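Local coordinates for beta-N-acetylhexosaminidase (Arthrobacter aurescens, PDB 3RCN), which probably hydrolyses terminal non-reducing N-acetyl-D-hexosamine residues from N-acetyl-beta-D-hexosaminides, as a member of glycosyl hydrolase family 20, at residues A[99-107]-A[164-172]; A[107-115]-A[502-510]. All blocks are in the same frame, centred on the assembly; numbering follows the deposited sequence.

How the contacts relate
From the N terminus the chain first builds the family 20 domain 2, whose helix 95-109 supplies one side of both contacts. Contact 1 closes a loop of 56 residues, from that helix to the end of helix 154-166 and the start of strand 171-178 in the catalytic barrel domain. Contact 2 closes a far longer loop of 386 residues, bringing the end of the same helix and the turn after it against helix 491-508. The segments alternate along the chain, so the two loops cross. They share Q107, their centres lie about 13 Å apart, and H167 NE2 probably hydrogen-bonds H502 NE2 at 2.7 Å. Together they fasten helix 95-109 to two helices that follow it.

Contact 1. Residues A[99-107]-A[164-172]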
loop_
_atom_site.group_PDB
_atom_site.type_symbol
_atom_site.label_atom_id
_atom_site.label_comp_id
_atom_site.label_asym_id
_atom_site.label_seq_id
_atom_site.Cartn_x
_atom_site.Cartn_y
_atom_site.Cartn_z
ATOM N N PHE A 99 13.646 20.207 2.879
ATOM C CA PHE A 99 12.683 19.129 2.910
ATOM C C PHE A 99 11.974 19.129 4.254
ATOM O O PHE A 99 10.749 19.078 4.315
ATOM C CB PHE A 99 13.377 17.781 2.658
ATOM C CG PHE A 99 12.446 16.608 2.704
ATOM C CD1 PHE A 99 11.633 16.308 1.618
ATOM C CD2 PHE A 99 12.368 15.809 3.836
ATOM C CE1 PHE A 99 10.760 15.221 1.655
ATOM C CE2 PHE A 99 11.494 14.720 3.883
ATOM C CZ PHE A 99 10.696 14.423 2.790
ATOM N N TYR A 100 12.746 19.191 5.337
ATOM C CA TYR A 100 12.160 19.149 6.673
ATOM C C TYR A 100 11.283 20.375 6.931
ATOM O O TYR A 100 10.259 20.283 7.605
ATOM C CB TYR A 100 13.243 18.953 7.741
ATOM C CG TYR A 100 13.937 17.619 7.595
ATOM C CD1 TYR A 100 13.211 16.474 7.270
ATOM C CD2 TYR A 100 15.317 17.503 7.729
ATOM C CE1 TYR A 100 13.831 15.231 7.116
ATOM C CE2 TYR A 100 15.959 16.258 7.563
ATOM C CZ TYR A 100 15.202 15.135 7.252
ATOM O OH TYR A 100 15.808 13.921 7.089
ATOM N N GLY A 101 11.669 21.515 6.369
ATOM C CA GLY A 101 10.854 22.708 6.474
ATOM C C GLY A 101 9.494 22.464 5.837
ATOM O O GLY A 101 8.471 22.783 6.423
ATOM N N ALA A 102 9.511 21.894 4.634
ATOM C CA ALA A 102 8.321 21.474 3.915
ATOM C C ALA A 102 7.401 20.612 4.766
ATOM O O ALA A 102 6.183 20.818 4.767
ATOM C CB ALA A 102 8.704 20.723 2.638
ATOM N N GLN A 103 7.968 19.645 5.481
ATOM C CA GLN A 103 7.153 18.789 6.343
ATOM C C GLN A 103 6.500 19.614 7.433
ATOM O O GLN A 103 5.311 19.478 7.698
ATOM C CB GLN A 103 7.970 17.659 6.956
ATOM C CG GLN A 103 8.601 16.757 5.925
ATOM C CD GLN A 103 7.645 15.725 5.361
ATOM O OE1 GLN A 103 6.509 15.589 5.811
ATOM N NE2 GLN A 103 8.110 14.982 4.371
ATOM N N THR A 104 7.269 20.491 8.057
ATOM C CA THR A 104 6.702 21.356 9.076
ATOM C C THR A 104 5.567 22.225 8.527
ATOM O O THR A 104 4.596 22.525 9.226
ATOM C CB THR A 104 7.772 22.221 9.706
ATOM O OG1 THR A 104 8.685 21.369 10.402
ATOM C CG2 THR A 104 7.143 23.176 10.694
ATOM N N LEU A 105 5.691 22.611 7.265
ATOM C CA LEU A 105 4.655 23.377 6.596
ATOM C C LEU A 105 3.378 22.548 6.507
ATOM O O LEU A 105 2.315 22.986 6.924
ATOM C CB LEU A 105 5.109 23.762 5.193
ATOM C CG LEU A 105 4.184 24.756 4.510
ATOM C CD1 LEU A 105 4.340 26.084 5.224
ATOM C CD2 LEU A 105 4.502 24.882 3.028
ATOM N N LEU A 106 3.489 21.339 5.971
ATOM C CA LEU A 106 2.322 20.480 5.841
ATOM C C LEU A 106 1.593 20.319 7.163
ATOM O O LEU A 106 0.364 20.398 7.204
ATOM C CB LEU A 106 2.700 19.119 5.280
ATOM C CG LEU A 106 3.179 19.157 3.836
ATOM C CD1 LEU A 106 3.198 17.749 3.290
ATOM C CD2 LEU A 106 2.299 20.052 2.979
ATOM N N GLN A 107 2.342 20.092 8.243
ATOM C CA GLN A 107 1.727 20.025 9.566
ATOM C C GLN A 107 0.991 21.321 9.916
ATOM O O GLN A 107 -0.096 21.277 10.496
ATOM C CB GLN A 107 2.746 19.679 10.645
ATOM C CG GLN A 107 3.374 18.309 10.478
ATOM C CD GLN A 107 3.923 17.758 11.776
ATOM O OE1 GLN A 107 4.018 18.469 12.780
ATOM N NE2 GLN A 107 4.272 16.480 11.769
HETATM N N MSE A 164 7.835 7.768 7.487
HETATM C CA MSE A 164 9.119 8.051 8.146
HETATM C C MSE A 164 9.602 9.476 7.890
HETATM O O MSE A 164 10.035 10.169 8.807
HETATM C CB MSE A 164 10.219 7.100 7.671
HETATM C CG MSE A 164 10.167 5.693 8.211
HETATM SE SE MSE A 164 11.667 4.664 7.472
HETATM C CE MSE A 164 13.215 5.625 8.147
ATOM N N ALA A 165 9.558 9.897 6.631
ATOM C CA ALA A 165 10.073 11.205 6.267
ATOM C C ALA A 165 9.242 12.301 6.938
ATOM O O ALA A 165 9.738 13.399 7.225
ATOM C CB ALA A 165 10.073 11.370 4.750
HETATM N N MSE A 166 7.973 11.995 7.184
HETATM C CA MSE A 166 7.067 12.953 7.803
HETATM C C MSE A 166 7.455 13.183 9.260
HETATM O O MSE A 166 7.166 14.228 9.837
HETATM C CB MSE A 166 5.615 12.474 7.692
HETATM C CG MSE A 166 4.589 13.452 8.254
HETATM SE SE MSE A 166 4.134 13.110 10.127
HETATM C CE MSE A 166 2.545 11.936 9.830
ATOM N N HIS A 167 8.113 12.194 9.846
ATOM C CA HIS A 167 8.640 12.317 11.206
ATOM C C HIS A 167 10.105 12.782 11.248
ATOM O O HIS A 167 10.707 12.869 12.320
ATOM C CB HIS A 167 8.452 11.013 11.969
ATOM C CG HIS A 167 7.021 10.692 12.257
ATOM N ND1 HIS A 167 6.224 9.996 11.376
ATOM C CD2 HIS A 167 6.241 10.996 13.320
ATOM C CE1 HIS A 167 5.012 9.867 11.893
ATOM N NE2 HIS A 167 4.999 10.464 13.069
ATOM N N LYS A 168 10.651 13.095 10.074
ATOM C CA LYS A 168 12.016 13.584 9.923
ATOM C C LYS A 168 13.072 12.540 10.276
ATOM O O LYS A 168 14.186 12.889 10.609
ATOM C CB LYS A 168 12.225 14.834 10.782
ATOM C CG LYS A 168 11.418 16.078 10.345
ATOM C CD LYS A 168 11.728 17.284 11.256
ATOM C CE LYS A 168 11.187 18.618 10.723
ATOM N NZ LYS A 168 9.706 18.754 10.826
ATOM N N LEU A 169 12.707 11.264 10.183
ATOM C CA LEU A 169 13.647 10.162 10.313
ATOM C C LEU A 169 14.447 10.084 9.025
ATOM O O LEU A 169 13.864 10.127 7.940
ATOM C CB LEU A 169 12.913 8.846 10.570
ATOM C CG LEU A 169 12.155 8.846 11.903
ATOM C CD1 LEU A 169 11.161 7.708 12.002
ATOM C CD2 LEU A 169 13.114 8.814 13.082
ATOM N N ASN A 170 15.780 10.089 9.151
ATOM C CA ASN A 170 16.682 9.971 8.002
ATOM C C ASN A 170 17.348 8.620 7.671
ATOM O O ASN A 170 18.055 8.526 6.677
ATOM C CB ASN A 170 17.716 11.093 8.012
ATOM C CG ASN A 170 18.642 11.012 9.191
ATOM O OD1 ASN A 170 18.602 10.057 9.967
ATOM N ND2 ASN A 170 19.497 12.018 9.332
ATOM N N VAL A 171 17.140 7.576 8.469
ATOM C CA VAL A 171 17.794 6.302 8.146
ATOM C C VAL A 171 16.846 5.133 8.206
ATOM O O VAL A 171 16.093 4.974 9.165
ATOM C CB VAL A 171 19.049 5.970 9.056
ATOM C CG1 VAL A 171 19.630 4.618 8.686
ATOM C CG2 VAL A 171 20.123 7.006 8.907
ATOM N N LEU A 172 16.895 4.307 7.173
ATOM C CA LEU A 172 16.093 3.098 7.140
ATOM C C LEU A 172 17.042 1.947 6.992
ATOM O O LEU A 172 17.753 1.824 5.980
ATOM C CB LEU A 172 15.109 3.089 5.965
ATOM C CG LEU A 172 14.524 1.694 5.667
ATOM C CD1 LEU A 172 13.520 1.250 6.736
ATOM C CD2 LEU A 172 13.880 1.662 4.296
HETATM O O HOH W 1 13.933 12.262 6.150
#
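Here a buried interdomain contact sets Y100, Q103 and T104 of helix 95-109, in domain 2, against K168 and the end of helix 154-166, in the catalytic TIM-barrel domain. K168 carries the positive phi of a Schellman motif that ends this helix. Its side chain slides along Y100 in the opposite direction, with K168 CG 3.6 Å from Y100 CD1. The chain stays extended to CE and then bends at chi4 (73°), bringing K168 NZ to T104 OG1 in a hydrogen bond of 2.8 Å; that hydroxyl also bonds Y80. W483 makes a cation-pi contact with K168. Y100 OH donates to a water at 2.7 Å, and the same water donates to L169 O. N170 CB lies 3.5 Å from Y100 OH, while its amide is held by G139, R141 and E78. Q103, bent at chi2 (-80°), lays its amide against the last helical turn, OE1 3.4 Å from M166 CA. F99 meets A165 CB with its ring edge, CZ at 3.7 Å. One direct bond and one water bridge thus cross a buried interface of mixed polar and aliphatic groups, and the lysine charge, buried here, is probably eased by the hydroxyl and the indole together.

Contact 2. Residues A[107-115]-A[502-510]; sequences QLLGPAALR and HLARLEAMG
The backbones come closest at P111 and R505, whose CA atoms are 4.8 Å apart, just after G110, with positive phi, leaves helix 95-109 and the chain enters the 3-10 segment 111-114. R505 reaches across to Q107 and stacks its guanidinium on the glutamine amide, the two planes 8° apart; Q107 OE1 sits over the centre of the guanidinium, 3.6 Å from R505 CZ, and Q107 NE2 bonds I11 O. Two partners in its own plane fix the rotation of the guanidinium: R505 NH1 donates to H502 ND1 at 2.8 Å, and R505 NE donates to a water, 2.7 Å away, that in turn donates to Q107 O. H502 NE2 bonds H167 NE2, and Q9 O takes a further bond from R505 NH2. With CG beside the backbone N (chi1 -68°) and the chain extended to NE, the aliphatic part of R505 crosses L114 at a slant, R505 CB 3.5 Å from L114 CD1. L114 CB also packs on A508 CB at 4.1 Å. P111 CG meets A504 CB at 3.9 Å, and P111 O faces A508 CB. R115, bent at chi2 (-84°), lays one guanidinium face over A508 CA; a water joins its NH2 to E507 OE1, while E507 OE2 bonds Y513 OH. R115 NH1 makes salt bridges to E228 and D225 of the second subunit, placing this end of the contact at the dimer interface. Around the contact, L109, A112 and A113 rest on strand 125-134, helix 154-166 touches Q107 and H502, and helix 474-483 meets H502 and L506.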
loop_
_atom_site.group_PDB
_atom_site.type_symbol
_atom_site.label_atom_id
_atom_site.label_comp_id
_atom_site.label_asym_id
_atom_site.label_seq_id
_atom_site.Cartn_x
_atom_site.Cartn_y
_atom_site.Cartn_z
ATOM N N GLN A 107 2.342 20.092 8.243
ATOM C CA GLN A 107 1.727 20.025 9.566
ATOM C C GLN A 107 0.991 21.321 9.916
ATOM O O GLN A 107 -0.096 21.277 10.496
ATOM C CB GLN A 107 2.746 19.679 10.645
ATOM C CG GLN A 107 3.374 18.309 10.478
ATOM C CD GLN A 107 3.923 17.758 11.776
ATOM O OE1 GLN A 107 4.018 18.469 12.780
ATOM N NE2 GLN A 107 4.272 16.480 11.769
ATOM N N LEU A 108 1.570 22.465 9.555
ATOM C CA LEU A 108 0.922 23.764 9.782
ATOM C C LEU A 108 -0.417 23.951 9.022
ATOM O O LEU A 108 -1.332 24.631 9.511
ATOM C CB LEU A 108 1.883 24.915 9.454
ATOM C CG LEU A 108 2.983 25.248 10.459
ATOM C CD1 LEU A 108 3.833 26.371 9.914
ATOM C CD2 LEU A 108 2.413 25.633 11.821
ATOM N N LEU A 109 -0.524 23.351 7.837
ATOM C CA LEU A 109 -1.748 23.422 7.044
ATOM C C LEU A 109 -2.851 22.495 7.554
ATOM O O LEU A 109 -4.027 22.723 7.265
ATOM C CB LEU A 109 -1.464 23.120 5.571
ATOM C CG LEU A 109 -0.554 24.116 4.853
ATOM C CD1 LEU A 109 0.132 23.477 3.660
ATOM C CD2 LEU A 109 -1.306 25.366 4.429
ATOM N N GLY A 110 -2.473 21.465 8.304
ATOM C CA GLY A 110 -3.425 20.510 8.857
ATOM C C GLY A 110 -3.425 19.158 8.161
ATOM O O GLY A 110 -2.846 19.022 7.082
ATOM N N PRO A 111 -4.086 18.152 8.770
ATOM C CA PRO A 111 -4.058 16.763 8.289
ATOM C C PRO A 111 -4.515 16.575 6.842
ATOM O O PRO A 111 -4.091 15.592 6.223
ATOM C CB PRO A 111 -5.018 16.037 9.244
ATOM C CG PRO A 111 -5.018 16.860 10.469
ATOM C CD PRO A 111 -4.908 18.279 9.984
ATOM N N ALA A 112 -5.348 17.469 6.305
ATOM C CA ALA A 112 -5.832 17.269 4.932
ATOM C C ALA A 112 -4.701 17.462 3.925
ATOM O O ALA A 112 -4.772 17.006 2.781
ATOM C CB ALA A 112 -6.999 18.182 4.613
ATOM N N ALA A 113 -3.654 18.134 4.375
ATOM C CA ALA A 113 -2.464 18.342 3.567
ATOM C C ALA A 113 -1.667 17.051 3.360
ATOM O O ALA A 113 -0.821 16.992 2.474
ATOM C CB ALA A 113 -1.598 19.406 4.196
ATOM N N LEU A 114 -1.953 16.022 4.163
ATOM C CA LEU A 114 -1.296 14.710 4.040
ATOM C C LEU A 114 -2.049 13.667 3.214
ATOM O O LEU A 114 -1.567 12.545 3.029
ATOM C CB LEU A 114 -1.049 14.125 5.430
ATOM C CG LEU A 114 -0.261 15.065 6.332
ATOM C CD1 LEU A 114 -0.198 14.536 7.747
ATOM C CD2 LEU A 114 1.120 15.246 5.749
ATOM N N ARG A 115 -3.245 14.017 2.746
ATOM C CA ARG A 115 -4.006 13.120 1.891
ATOM C C ARG A 115 -3.418 13.094 0.479
ATOM O O ARG A 115 -2.724 14.018 0.071
ATOM C CB ARG A 115 -5.477 13.539 1.855
ATOM C CG ARG A 115 -6.132 13.603 3.224
ATOM C CD ARG A 115 -6.625 12.242 3.680
ATOM N NE ARG A 115 -7.231 12.298 5.010
ATOM C CZ ARG A 115 -7.829 11.266 5.600
ATOM N NH1 ARG A 115 -7.914 10.100 4.974
ATOM N NH2 ARG A 115 -8.357 11.404 6.811
ATOM N N HIS A 502 -1.598 15.101 16.053
ATOM C CA HIS A 502 -0.828 14.061 15.361
ATOM C C HIS A 502 -1.534 12.747 15.024
ATOM O O HIS A 502 -1.314 12.189 13.946
ATOM C CB HIS A 502 0.465 13.761 16.113
ATOM C CG HIS A 502 1.548 13.207 15.239
ATOM N ND1 HIS A 502 2.157 13.952 14.257
ATOM C CD2 HIS A 502 2.109 11.973 15.188
ATOM C CE1 HIS A 502 3.066 13.206 13.643
ATOM N NE2 HIS A 502 3.050 12.006 14.185
ATOM N N LEU A 503 -2.356 12.233 15.933
ATOM C CA LEU A 503 -3.117 11.030 15.612
ATOM C C LEU A 503 -3.938 11.244 14.339
ATOM O O LEU A 503 -4.112 10.317 13.546
ATOM C CB LEU A 503 -4.040 10.620 16.762
ATOM C CG LEU A 503 -3.447 9.981 18.020
ATOM C CD1 LEU A 503 -4.577 9.388 18.842
ATOM C CD2 LEU A 503 -2.395 8.904 17.693
ATOM N N ALA A 504 -4.441 12.463 14.145
ATOM C CA ALA A 504 -5.226 12.783 12.950
ATOM C C ALA A 504 -4.352 12.757 11.705
ATOM O O ALA A 504 -4.825 12.400 10.622
ATOM C CB ALA A 504 -5.898 14.133 13.087
ATOM N N ARG A 505 -3.080 13.137 11.866
ATOM C CA ARG A 505 -2.112 13.082 10.765
ATOM C C ARG A 505 -1.786 11.637 10.383
ATOM O O ARG A 505 -1.711 11.304 9.193
ATOM C CB ARG A 505 -0.826 13.808 11.133
ATOM C CG ARG A 505 -0.956 15.305 11.287
ATOM C CD ARG A 505 0.379 15.915 11.723
ATOM N NE ARG A 505 0.196 17.214 12.354
ATOM C CZ ARG A 505 0.621 17.518 13.573
ATOM N NH1 ARG A 505 1.287 16.620 14.290
ATOM N NH2 ARG A 505 0.393 18.725 14.071
ATOM N N LEU A 506 -1.590 10.781 11.389
ATOM C CA LEU A 506 -1.380 9.359 11.135
ATOM C C LEU A 506 -2.590 8.730 10.428
ATOM O O LEU A 506 -2.442 7.903 9.520
ATOM C CB LEU A 506 -1.087 8.611 12.431
ATOM C CG LEU A 506 0.169 9.010 13.210
ATOM C CD1 LEU A 506 0.317 8.137 14.431
ATOM C CD2 LEU A 506 1.425 8.936 12.355
ATOM N N GLU A 507 -3.790 9.115 10.848
ATOM C CA GLU A 507 -4.990 8.619 10.194
ATOM C C GLU A 507 -4.998 9.051 8.739
ATOM O O GLU A 507 -5.347 8.275 7.862
ATOM C CB GLU A 507 -6.257 9.098 10.899
ATOM C CG GLU A 507 -6.538 8.391 12.221
ATOM C CD GLU A 507 -7.710 9.006 12.982
ATOM O OE1 GLU A 507 -8.709 9.430 12.338
ATOM O OE2 GLU A 507 -7.628 9.071 14.230
ATOM N N ALA A 508 -4.595 10.287 8.486
ATOM C CA ALA A 508 -4.617 10.817 7.134
ATOM C C ALA A 508 -3.619 10.097 6.213
ATOM O O ALA A 508 -3.818 10.035 4.999
ATOM C CB ALA A 508 -4.364 12.333 7.154
HETATM N N MSE A 509 -2.553 9.552 6.793
HETATM C CA MSE A 509 -1.512 8.873 6.017
HETATM C C MSE A 509 -1.756 7.370 5.897
HETATM O O MSE A 509 -0.910 6.633 5.386
HETATM C CB MSE A 509 -0.122 9.136 6.609
HETATM C CG MSE A 509 0.285 10.603 6.610
HETATM SE SE MSE A 509 2.202 10.885 6.893
HETATM C CE MSE A 509 2.813 10.498 5.078
ATOM N N GLY A 510 -2.897 6.912 6.399
ATOM C CA GLY A 510 -3.264 5.512 6.292
ATOM C C GLY A 510 -2.633 4.607 7.335
ATOM O O GLY A 510 -2.536 3.394 7.145
HETATM O O HOH W 2 -1.462 19.203 11.492
HETATM O O HOH W 3 -9.472 9.746 9.254
#